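Local coordinates for vacuolar protein sorting-associated protein VTA1 (Saccharomyces cerevisiae, PDB 2RKK), which probably acts in the multivesicular body sorting pathway, where this N-terminal domain, built around MIT motifs, would bind other components of the endosomal sorting machinery, at residues Y26-Y31 / I126-C131; L35-E40 / A48-L53; H85-A90 / H134-N139. All coordinates share one frame; numbering follows the deposited sequence.

How the interactions relate
Three contacts illustrate how this all-helical domain is packed, and two helices serve twice. Helix 22-36 supplies one side of interaction 1 and, at its C-terminal end, of interaction 2; helix 116-135 supplies the other side of interaction 1 and runs into interaction 3. Interaction 1 lies about 3 Å from the centre of the chain, with the centres of interactions 2 and 3 about 14 Å and 12 Å away and 20 Å from each other. Along the sequence, interaction 2 is a local closure between the two halves of interaction 1, whereas interactions 1 and 3 alternate. Tyr27 and Tyr31 meet both 126-131 and 85-90 or 134-139, so early and late helices share one core.

Interaction 1. Residues Y26-Y31 / I126-C131; sequences YYLQLY and IDLFSC
Tyr31 lays one face of its ring on the backbone of helix 116-135. Cys131 CA sits over the ring centre, 3.5 Å from the centroid and 14° off the normal, a CH-pi contact, with Ser130 C over the same face; Asp127 O comes in obliquely, 3.6 Å from Tyr31 CE2. Within Tyr31's own segment, 26-31, Tyr26 CD2 lies over the centre of one face of the Tyr27 ring. This is a helix-helix crossing in the core of an all-helical domain containing MIT motifs: the short segment axes approach to 9.9 Å at an angle of 71°. Cys131 adds a sulfur-aromatic contact, its SG oblique to Tyr31 and 4.8 Å from the centroid. With SG anti to the backbone N (chi1 166°), the sulfur is turned toward helix 22-36 and also reaches Tyr27 O at 3.5 Å. Beside it, Leu28 and Leu128 meet aslant through their CD2 methyls, 4.2 Å apart. The polar ends look elsewhere: Tyr27 OH bonds to Leu83 O, and Asp127 pairs with Arg8. Ser130, whose CB lies next to the Tyr31 hydroxyl, gives its OG proton to Ile126 O (2.6 Å), a carbonyl that Ser130 N reaches from the opposite face of its plane.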
loop_
_atom_site.group_PDB
_atom_site.type_symbol
_atom_site.label_atom_id
_atom_site.label_comp_id
_atom_site.label_asym_id
_atom_site.label_seq_id
_atom_site.Cartn_x
_atom_site.Cartn_y
_atom_site.Cartn_z
ATOM N N TYR A 26 -7.309 2.134 -6.694
ATOM C CA TYR A 26 -7.977 1.245 -7.637
ATOM C C TYR A 26 -9.380 0.966 -7.107
ATOM O O TYR A 26 -10.381 1.283 -7.748
ATOM C CB TYR A 26 -7.199 -0.067 -7.755
ATOM C CG TYR A 26 -7.934 -1.173 -8.484
ATOM C CD1 TYR A 26 -8.220 -1.068 -9.866
ATOM C CD2 TYR A 26 -8.283 -2.357 -7.811
ATOM C CE1 TYR A 26 -8.824 -2.121 -10.564
ATOM C CE2 TYR A 26 -8.886 -3.414 -8.487
ATOM C CZ TYR A 26 -9.152 -3.296 -9.868
ATOM O OH TYR A 26 -9.716 -4.355 -10.552
ATOM N N TYR A 27 -9.421 0.384 -5.912
ATOM C CA TYR A 27 -10.661 0.033 -5.248
ATOM C C TYR A 27 -11.549 1.212 -4.911
ATOM O O TYR A 27 -12.780 1.081 -4.894
ATOM C CB TYR A 27 -10.339 -0.805 -4.023
ATOM C CG TYR A 27 -9.896 -2.185 -4.437
ATOM C CD1 TYR A 27 -8.607 -2.652 -4.175
ATOM C CD2 TYR A 27 -10.773 -3.029 -5.104
ATOM C CE1 TYR A 27 -8.214 -3.941 -4.566
ATOM C CE2 TYR A 27 -10.396 -4.302 -5.496
ATOM C CZ TYR A 27 -9.127 -4.753 -5.225
ATOM O OH TYR A 27 -8.793 -6.028 -5.601
ATOM N N LEU A 28 -10.931 2.357 -4.639
ATOM C CA LEU A 28 -11.696 3.559 -4.357
ATOM C C LEU A 28 -12.495 3.878 -5.598
ATOM O O LEU A 28 -13.643 4.303 -5.518
ATOM C CB LEU A 28 -10.764 4.718 -4.047
ATOM C CG LEU A 28 -10.376 4.819 -2.583
ATOM C CD1 LEU A 28 -9.468 6.029 -2.365
ATOM C CD2 LEU A 28 -11.645 4.927 -1.754
ATOM N N GLN A 29 -11.895 3.649 -6.759
ATOM C CA GLN A 29 -12.569 3.957 -8.016
ATOM C C GLN A 29 -13.696 3.015 -8.294
ATOM O O GLN A 29 -14.803 3.419 -8.658
ATOM C CB GLN A 29 -11.577 3.893 -9.164
ATOM C CG GLN A 29 -10.615 5.032 -9.155
ATOM C CD GLN A 29 -9.447 4.786 -10.054
ATOM O OE1 GLN A 29 -9.548 4.911 -11.270
ATOM N NE2 GLN A 29 -8.320 4.407 -9.461
ATOM N N LEU A 30 -13.373 1.740 -8.147
ATOM C CA LEU A 30 -14.315 0.654 -8.364
ATOM C C LEU A 30 -15.539 0.918 -7.497
ATOM O O LEU A 30 -16.679 0.683 -7.905
ATOM C CB LEU A 30 -13.642 -0.655 -7.969
ATOM C CG LEU A 30 -14.186 -1.924 -8.584
ATOM C CD1 LEU A 30 -14.360 -1.767 -10.081
ATOM C CD2 LEU A 30 -13.203 -3.041 -8.267
ATOM N N TYR A 31 -15.268 1.418 -6.296
ATOM C CA TYR A 31 -16.297 1.764 -5.335
ATOM C C TYR A 31 -17.122 2.923 -5.937
ATOM O O TYR A 31 -18.331 2.779 -6.130
ATOM C CB TYR A 31 -15.625 2.126 -3.981
ATOM C CG TYR A 31 -16.524 2.786 -2.940
ATOM C CD1 TYR A 31 -17.850 2.362 -2.745
ATOM C CD2 TYR A 31 -16.052 3.855 -2.163
ATOM C CE1 TYR A 31 -18.691 2.991 -1.816
ATOM C CE2 TYR A 31 -16.874 4.487 -1.226
ATOM C CZ TYR A 31 -18.200 4.046 -1.068
ATOM O OH TYR A 31 -19.055 4.668 -0.185
ATOM N N ILE A 126 -13.760 7.800 6.252
ATOM C CA ILE A 126 -15.158 7.509 6.009
ATOM C C ILE A 126 -15.303 6.864 4.611
ATOM O O ILE A 126 -16.011 5.874 4.462
ATOM C CB ILE A 126 -16.016 8.821 6.142
ATOM C CG1 ILE A 126 -16.018 9.257 7.614
ATOM C CG2 ILE A 126 -17.453 8.606 5.666
ATOM C CD1 ILE A 126 -16.729 10.571 7.894
ATOM N N ASP A 127 -14.615 7.392 3.598
ATOM C CA ASP A 127 -14.704 6.813 2.259
ATOM C C ASP A 127 -14.017 5.445 2.151
ATOM O O ASP A 127 -14.495 4.561 1.443
ATOM C CB ASP A 127 -14.117 7.759 1.204
ATOM C CG ASP A 127 -14.934 9.052 1.029
ATOM O OD1 ASP A 127 -16.181 8.993 1.048
ATOM O OD2 ASP A 127 -14.319 10.125 0.859
ATOM N N LEU A 128 -12.886 5.271 2.825
ATOM C CA LEU A 128 -12.189 3.988 2.797
ATOM C C LEU A 128 -13.100 2.956 3.446
ATOM O O LEU A 128 -13.368 1.898 2.874
ATOM C CB LEU A 128 -10.863 4.056 3.567
ATOM C CG LEU A 128 -9.804 4.945 2.928
ATOM C CD1 LEU A 128 -8.649 5.138 3.897
ATOM C CD2 LEU A 128 -9.322 4.311 1.630
ATOM N N PHE A 129 -13.562 3.260 4.656
ATOM C CA PHE A 129 -14.464 2.353 5.351
ATOM C C PHE A 129 -15.683 2.029 4.478
ATOM O O PHE A 129 -16.036 0.865 4.300
ATOM C CB PHE A 129 -14.910 2.953 6.692
ATOM C CG PHE A 129 -13.871 2.839 7.780
ATOM C CD1 PHE A 129 -13.530 3.939 8.566
ATOM C CD2 PHE A 129 -13.216 1.626 8.009
ATOM C CE1 PHE A 129 -12.545 3.826 9.562
ATOM C CE2 PHE A 129 -12.234 1.504 9.000
ATOM C CZ PHE A 129 -11.898 2.607 9.778
ATOM N N SER A 130 -16.308 3.062 3.919
ATOM C CA SER A 130 -17.481 2.887 3.061
ATOM C C SER A 130 -17.189 1.994 1.867
ATOM O O SER A 130 -18.027 1.184 1.445
ATOM C CB SER A 130 -17.966 4.233 2.550
ATOM O OG SER A 130 -18.329 5.062 3.628
ATOM N N CYS A 131 -15.998 2.175 1.313
ATOM C CA CYS A 131 -15.549 1.412 0.170
ATOM C C CYS A 131 -15.500 -0.054 0.573
ATOM O O CYS A 131 -16.124 -0.894 -0.068
ATOM C CB CYS A 131 -14.171 1.923 -0.264
ATOM S SG CYS A 131 -13.283 0.871 -1.414
#

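Interaction 2. Residues L35-E40 / A48-L53; sequences LILSEE and ALATEL
Next to Ile36, which packs against Leu49, Ser38 OG donates to Leu35 O over 2.6 Å. The hydroxyl stands above the carbonyl plane, 43° out of it; the bond ties the chain back as it leaves helix 22-36. A type I turn from Ile36 to Glu39, with Glu39 N bonded to Ile36 O at 3.2 Å, begins the change of direction. The chain then returns as helix 44-62, making a helical hairpin whose closed end is pinned by a small apolar cluster. Ile36 is the hub. Its CG1 branch lies anti to the carbonyl carbon (chi1 -69°) and extends CD1 toward the returning helix, where that single methyl touches both Leu49 CG, at 3.8 Å, and Leu53 CD1, at 3.9 Å. The Ile36 and Leu49 side chains cross at about a right angle, the methyl pressing against the CB, CG and CD2 atoms of the leucine. The other branch, CG2, faces Ala50 CB at 4.4 Å, and Leu37 CD2 reaches the same alanine methyl at 4.2 Å from the more exposed side of the contact. Leu53 also packs on Val10 of helix 2-18, while Ile36 touches Ala6, so that third helix borders the cluster. Across the two segments the side chains meet carbon to carbon, implying that shape fit and exclusion of water hold the hairpin here, while its hydrogen bonds serve the turn and the helix separately.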
loop_
_atom_site.group_PDB
_atom_site.type_symbol
_atom_site.label_atom_id
_atom_site.label_comp_id
_atom_site.label_asym_id
_atom_site.label_seq_id
_atom_site.Cartn_x
_atom_site.Cartn_y
_atom_site.Cartn_z
ATOM N N LEU A 35 -21.121 3.246 -6.947
ATOM C CA LEU A 35 -21.860 4.324 -6.336
ATOM C C LEU A 35 -22.689 5.092 -7.376
ATOM O O LEU A 35 -23.827 5.461 -7.114
ATOM C CB LEU A 35 -20.874 5.259 -5.652
ATOM C CG LEU A 35 -21.267 5.805 -4.299
ATOM C CD1 LEU A 35 -21.631 4.703 -3.328
ATOM C CD2 LEU A 35 -20.118 6.617 -3.808
ATOM N N ILE A 36 -22.110 5.322 -8.553
ATOM C CA ILE A 36 -22.766 6.043 -9.653
ATOM C C ILE A 36 -23.818 5.177 -10.353
ATOM O O ILE A 36 -24.941 5.615 -10.610
ATOM C CB ILE A 36 -21.701 6.504 -10.701
ATOM C CG1 ILE A 36 -20.827 7.592 -10.073
ATOM C CG2 ILE A 36 -22.372 6.989 -12.000
ATOM C CD1 ILE A 36 -19.581 7.939 -10.855
ATOM N N LEU A 37 -23.433 3.945 -10.655
ATOM C CA LEU A 37 -24.308 3.005 -11.323
ATOM C C LEU A 37 -25.417 2.512 -10.389
ATOM O O LEU A 37 -26.254 1.703 -10.785
ATOM C CB LEU A 37 -23.479 1.821 -11.849
ATOM C CG LEU A 37 -22.418 2.181 -12.898
ATOM C CD1 LEU A 37 -21.427 1.046 -13.101
ATOM C CD2 LEU A 37 -23.111 2.528 -14.205
ATOM N N SER A 38 -25.434 2.999 -9.152
ATOM C CA SER A 38 -26.458 2.571 -8.200
ATOM C C SER A 38 -27.649 3.522 -8.224
ATOM O O SER A 38 -28.742 3.178 -7.766
ATOM C CB SER A 38 -25.886 2.519 -6.783
ATOM O OG SER A 38 -25.725 3.825 -6.267
ATOM N N GLU A 39 -27.426 4.724 -8.753
ATOM C CA GLU A 39 -28.471 5.738 -8.850
ATOM C C GLU A 39 -29.256 5.581 -10.137
ATOM O O GLU A 39 -28.726 5.787 -11.235
ATOM C CB GLU A 39 -27.867 7.140 -8.771
ATOM C CG GLU A 39 -27.355 7.498 -7.390
ATOM C CD GLU A 39 -28.467 7.769 -6.392
ATOM O OE1 GLU A 39 -29.122 8.836 -6.503
ATOM O OE2 GLU A 39 -28.684 6.912 -5.502
ATOM N N GLU A 40 -30.526 5.210 -9.970
ATOM C CA GLU A 40 -31.480 4.977 -11.055
ATOM C C GLU A 40 -31.782 6.222 -11.861
ATOM O O GLU A 40 -32.415 6.155 -12.912
ATOM C CB GLU A 40 -32.773 4.443 -10.459
ATOM C CG GLU A 40 -32.561 3.184 -9.668
ATOM C CD GLU A 40 -33.798 2.739 -8.933
ATOM O OE1 GLU A 40 -34.250 3.492 -8.041
ATOM O OE2 GLU A 40 -34.327 1.652 -9.261
ATOM N N ALA A 48 -20.534 9.831 -17.945
ATOM C CA ALA A 48 -19.209 9.998 -18.515
ATOM C C ALA A 48 -18.202 9.569 -17.467
ATOM O O ALA A 48 -17.139 9.025 -17.792
ATOM C CB ALA A 48 -18.978 11.445 -18.902
ATOM N N LEU A 49 -18.544 9.797 -16.201
ATOM C CA LEU A 49 -17.638 9.432 -15.116
ATOM C C LEU A 49 -17.483 7.910 -15.000
ATOM O O LEU A 49 -16.359 7.401 -14.915
ATOM C CB LEU A 49 -18.126 10.058 -13.805
ATOM C CG LEU A 49 -17.126 10.173 -12.636
ATOM C CD1 LEU A 49 -15.736 10.556 -13.100
ATOM C CD2 LEU A 49 -17.682 11.185 -11.668
ATOM N N ALA A 50 -18.608 7.193 -15.010
ATOM C CA ALA A 50 -18.588 5.736 -14.939
ATOM C C ALA A 50 -17.606 5.175 -15.972
ATOM O O ALA A 50 -16.723 4.373 -15.638
ATOM C CB ALA A 50 -19.987 5.179 -15.194
ATOM N N THR A 51 -17.768 5.620 -17.221
ATOM C CA THR A 51 -16.933 5.198 -18.351
ATOM C C THR A 51 -15.458 5.494 -18.116
ATOM O O THR A 51 -14.591 4.633 -18.319
ATOM C CB THR A 51 -17.370 5.905 -19.656
ATOM O OG1 THR A 51 -18.739 5.588 -19.944
ATOM C CG2 THR A 51 -16.493 5.470 -20.830
ATOM N N GLU A 52 -15.181 6.720 -17.685
ATOM C CA GLU A 52 -13.816 7.145 -17.418
ATOM C C GLU A 52 -13.237 6.269 -16.327
ATOM O O GLU A 52 -12.101 5.799 -16.431
ATOM C CB GLU A 52 -13.818 8.608 -16.990
ATOM C CG GLU A 52 -12.444 9.218 -16.889
ATOM C CD GLU A 52 -12.500 10.731 -16.884
ATOM O OE1 GLU A 52 -11.415 11.362 -16.912
ATOM O OE2 GLU A 52 -13.627 11.295 -16.854
ATOM N N LEU A 53 -14.038 6.043 -15.287
ATOM C CA LEU A 53 -13.626 5.207 -14.158
ATOM C C LEU A 53 -13.337 3.762 -14.602
ATOM O O LEU A 53 -12.262 3.229 -14.313
ATOM C CB LEU A 53 -14.701 5.257 -13.058
ATOM C CG LEU A 53 -14.578 6.457 -12.096
ATOM C CD1 LEU A 53 -15.866 6.670 -11.287
ATOM C CD2 LEU A 53 -13.398 6.190 -11.157
#

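Interaction 3. Residues H85-A90 / H134-N139; sequences HDQEKA and HLWKEN
Gln87 reaches Trp136 along its whole length, beginning at CB, which lies 3.6 Å from the indole NE1. CG keeps a slightly greater distance from the same nitrogen, and there the chain bends (chi2 -53°), folding the amide back toward the indole. CD comes to the edge of the indole, in its plane, and at the tip OE1 accepts the hydrogen of Trp136 NE1 at 3.0 Å. The bond is fairly straight, with an angle of 158° at the hydrogen. It lies close to the plane of the indole but 36° above that of the amide. The other tip atom, NE2, makes a weak bond to Tyr27 OH, so the amide links two aromatic residues. The contact joins the first turn of helix 87-110 to the point where helix 116-135 ends, in a bundle where Tyr27 of helix 22-36 also meets Trp136 edge-to-face. The indole is sandwiched: Gln87 O stands over one face, offset toward the rim and 3.6 Å above the plane, and Leu135 CB lies over the centre of the opposite face. Farther along the ring, Ala90 CB packs against Trp136 CZ2 at 4.0 Å, obliquely. Just ahead of Gln87, Asp86 occupies the N-cap position of helix 87-110. Lys89, three residues after Asp86, points away from 134-139, and its NZ forms a salt bridge with Glu104 of the second subunit.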
loop_
_atom_site.group_PDB
_atom_site.type_symbol
_atom_site.label_atom_id
_atom_site.label_comp_id
_atom_site.label_asym_id
_atom_site.label_seq_id
_atom_site.Cartn_x
_atom_site.Cartn_y
_atom_site.Cartn_z
ATOM N N HIS A 85 -6.878 -10.004 -7.800
ATOM C CA HIS A 85 -7.644 -11.172 -8.192
ATOM C C HIS A 85 -8.331 -11.843 -7.005
ATOM O O HIS A 85 -9.407 -12.410 -7.170
ATOM C CB HIS A 85 -6.751 -12.171 -8.948
ATOM C CG HIS A 85 -6.272 -11.657 -10.271
ATOM N ND1 HIS A 85 -7.130 -11.172 -11.235
ATOM C CD2 HIS A 85 -5.023 -11.517 -10.777
ATOM C CE1 HIS A 85 -6.431 -10.751 -12.275
ATOM N NE2 HIS A 85 -5.149 -10.949 -12.022
ATOM N N ASP A 86 -7.731 -11.765 -5.816
ATOM C CA ASP A 86 -8.322 -12.378 -4.615
ATOM C C ASP A 86 -9.039 -11.335 -3.760
ATOM O O ASP A 86 -8.425 -10.701 -2.903
ATOM C CB ASP A 86 -7.248 -13.053 -3.756
ATOM C CG ASP A 86 -7.843 -13.967 -2.683
ATOM O OD1 ASP A 86 -8.973 -13.720 -2.227
ATOM O OD2 ASP A 86 -7.169 -14.936 -2.295
ATOM N N GLN A 87 -10.340 -11.174 -3.974
ATOM C CA GLN A 87 -11.111 -10.188 -3.223
ATOM C C GLN A 87 -11.025 -10.360 -1.704
ATOM O O GLN A 87 -11.299 -9.424 -0.947
ATOM C CB GLN A 87 -12.564 -10.213 -3.698
ATOM C CG GLN A 87 -12.703 -9.839 -5.163
ATOM C CD GLN A 87 -12.039 -8.506 -5.497
ATOM O OE1 GLN A 87 -12.537 -7.443 -5.124
ATOM N NE2 GLN A 87 -10.900 -8.561 -6.188
ATOM N N GLU A 88 -10.640 -11.561 -1.274
ATOM C CA GLU A 88 -10.476 -11.910 0.144
ATOM C C GLU A 88 -9.274 -11.137 0.683
ATOM O O GLU A 88 -9.373 -10.399 1.665
ATOM C CB GLU A 88 -10.223 -13.426 0.259
ATOM C CG GLU A 88 -9.447 -13.910 1.494
ATOM C CD GLU A 88 -10.323 -14.090 2.719
ATOM O OE1 GLU A 88 -9.799 -14.551 3.764
ATOM O OE2 GLU A 88 -11.534 -13.773 2.639
ATOM N N LYS A 89 -8.143 -11.317 0.007
ATOM C CA LYS A 89 -6.903 -10.665 0.375
ATOM C C LYS A 89 -6.999 -9.160 0.138
ATOM O O LYS A 89 -6.455 -8.362 0.904
ATOM C CB LYS A 89 -5.742 -11.271 -0.426
ATOM C CG LYS A 89 -5.506 -12.761 -0.137
ATOM C CD LYS A 89 -4.398 -13.390 -0.995
ATOM C CE LYS A 89 -4.368 -14.927 -0.827
ATOM N NZ LYS A 89 -3.535 -15.662 -1.842
ATOM N N ALA A 90 -7.701 -8.769 -0.919
ATOM C CA ALA A 90 -7.861 -7.358 -1.222
ATOM C C ALA A 90 -8.610 -6.672 -0.081
ATOM O O ALA A 90 -8.245 -5.570 0.345
ATOM C CB ALA A 90 -8.621 -7.182 -2.531
ATOM N N HIS A 134 -19.029 -1.552 1.036
ATOM C CA HIS A 134 -19.770 -1.681 -0.202
ATOM C C HIS A 134 -19.226 -2.767 -1.127
ATOM O O HIS A 134 -19.978 -3.630 -1.575
ATOM C CB HIS A 134 -19.806 -0.333 -0.930
ATOM C CG HIS A 134 -20.695 -0.322 -2.143
ATOM N ND1 HIS A 134 -21.719 0.587 -2.298
ATOM C CD2 HIS A 134 -20.680 -1.071 -3.275
ATOM C CE1 HIS A 134 -22.293 0.399 -3.476
ATOM N NE2 HIS A 134 -21.682 -0.599 -4.091
ATOM N N LEU A 135 -17.930 -2.750 -1.401
ATOM C CA LEU A 135 -17.378 -3.744 -2.304
ATOM C C LEU A 135 -17.444 -5.168 -1.781
ATOM O O LEU A 135 -17.686 -6.106 -2.542
ATOM C CB LEU A 135 -15.925 -3.399 -2.666
ATOM C CG LEU A 135 -15.734 -2.130 -3.502
ATOM C CD1 LEU A 135 -14.277 -1.961 -3.860
ATOM C CD2 LEU A 135 -16.587 -2.204 -4.751
ATOM N N TRP A 136 -17.265 -5.331 -0.477
ATOM C CA TRP A 136 -17.245 -6.664 0.106
ATOM C C TRP A 136 -18.259 -6.911 1.208
ATOM O O TRP A 136 -17.874 -7.116 2.350
ATOM C CB TRP A 136 -15.834 -6.929 0.629
ATOM C CG TRP A 136 -14.802 -6.734 -0.436
ATOM C CD1 TRP A 136 -14.642 -7.493 -1.550
ATOM C CD2 TRP A 136 -13.800 -5.710 -0.503
ATOM N NE1 TRP A 136 -13.606 -7.014 -2.311
ATOM C CE2 TRP A 136 -13.067 -5.917 -1.691
ATOM C CE3 TRP A 136 -13.448 -4.637 0.324
ATOM C CZ2 TRP A 136 -12.000 -5.093 -2.078
ATOM C CZ3 TRP A 136 -12.386 -3.819 -0.057
ATOM C CH2 TRP A 136 -11.677 -4.052 -1.245
ATOM N N LYS A 137 -19.545 -6.912 0.876
ATOM C CA LYS A 137 -20.561 -7.152 1.892
ATOM C C LYS A 137 -20.581 -8.605 2.377
ATOM O O LYS A 137 -20.365 -8.864 3.559
ATOM C CB LYS A 137 -21.937 -6.770 1.359
ATOM C CG LYS A 137 -22.203 -5.279 1.347
ATOM C CD LYS A 137 -23.585 -4.967 0.782
ATOM C CE LYS A 137 -23.593 -5.069 -0.741
ATOM N NZ LYS A 137 -22.764 -3.984 -1.366
ATOM N N GLU A 138 -20.838 -9.540 1.461
ATOM C CA GLU A 138 -20.894 -10.973 1.781
ATOM C C GLU A 138 -19.522 -11.557 2.073
ATOM O O GLU A 138 -19.275 -12.730 1.806
ATOM C CB GLU A 138 -21.498 -11.779 0.623
ATOM C CG GLU A 138 -22.979 -11.571 0.391
ATOM C CD GLU A 138 -23.341 -10.107 0.275
ATOM O OE1 GLU A 138 -22.738 -9.408 -0.576
ATOM O OE2 GLU A 138 -24.228 -9.658 1.045
ATOM N N ASN A 139 -18.621 -10.741 2.593
ATOM C CA ASN A 139 -17.293 -11.224 2.915
ATOM C C ASN A 139 -16.949 -10.638 4.282
ATOM O O ASN A 139 -15.957 -11.008 4.899
ATOM C CB ASN A 139 -16.301 -10.777 1.826
ATOM C CG ASN A 139 -14.916 -11.402 1.984
ATOM O OD1 ASN A 139 -14.783 -12.593 2.294
ATOM N ND2 ASN A 139 -13.875 -10.599 1.744
#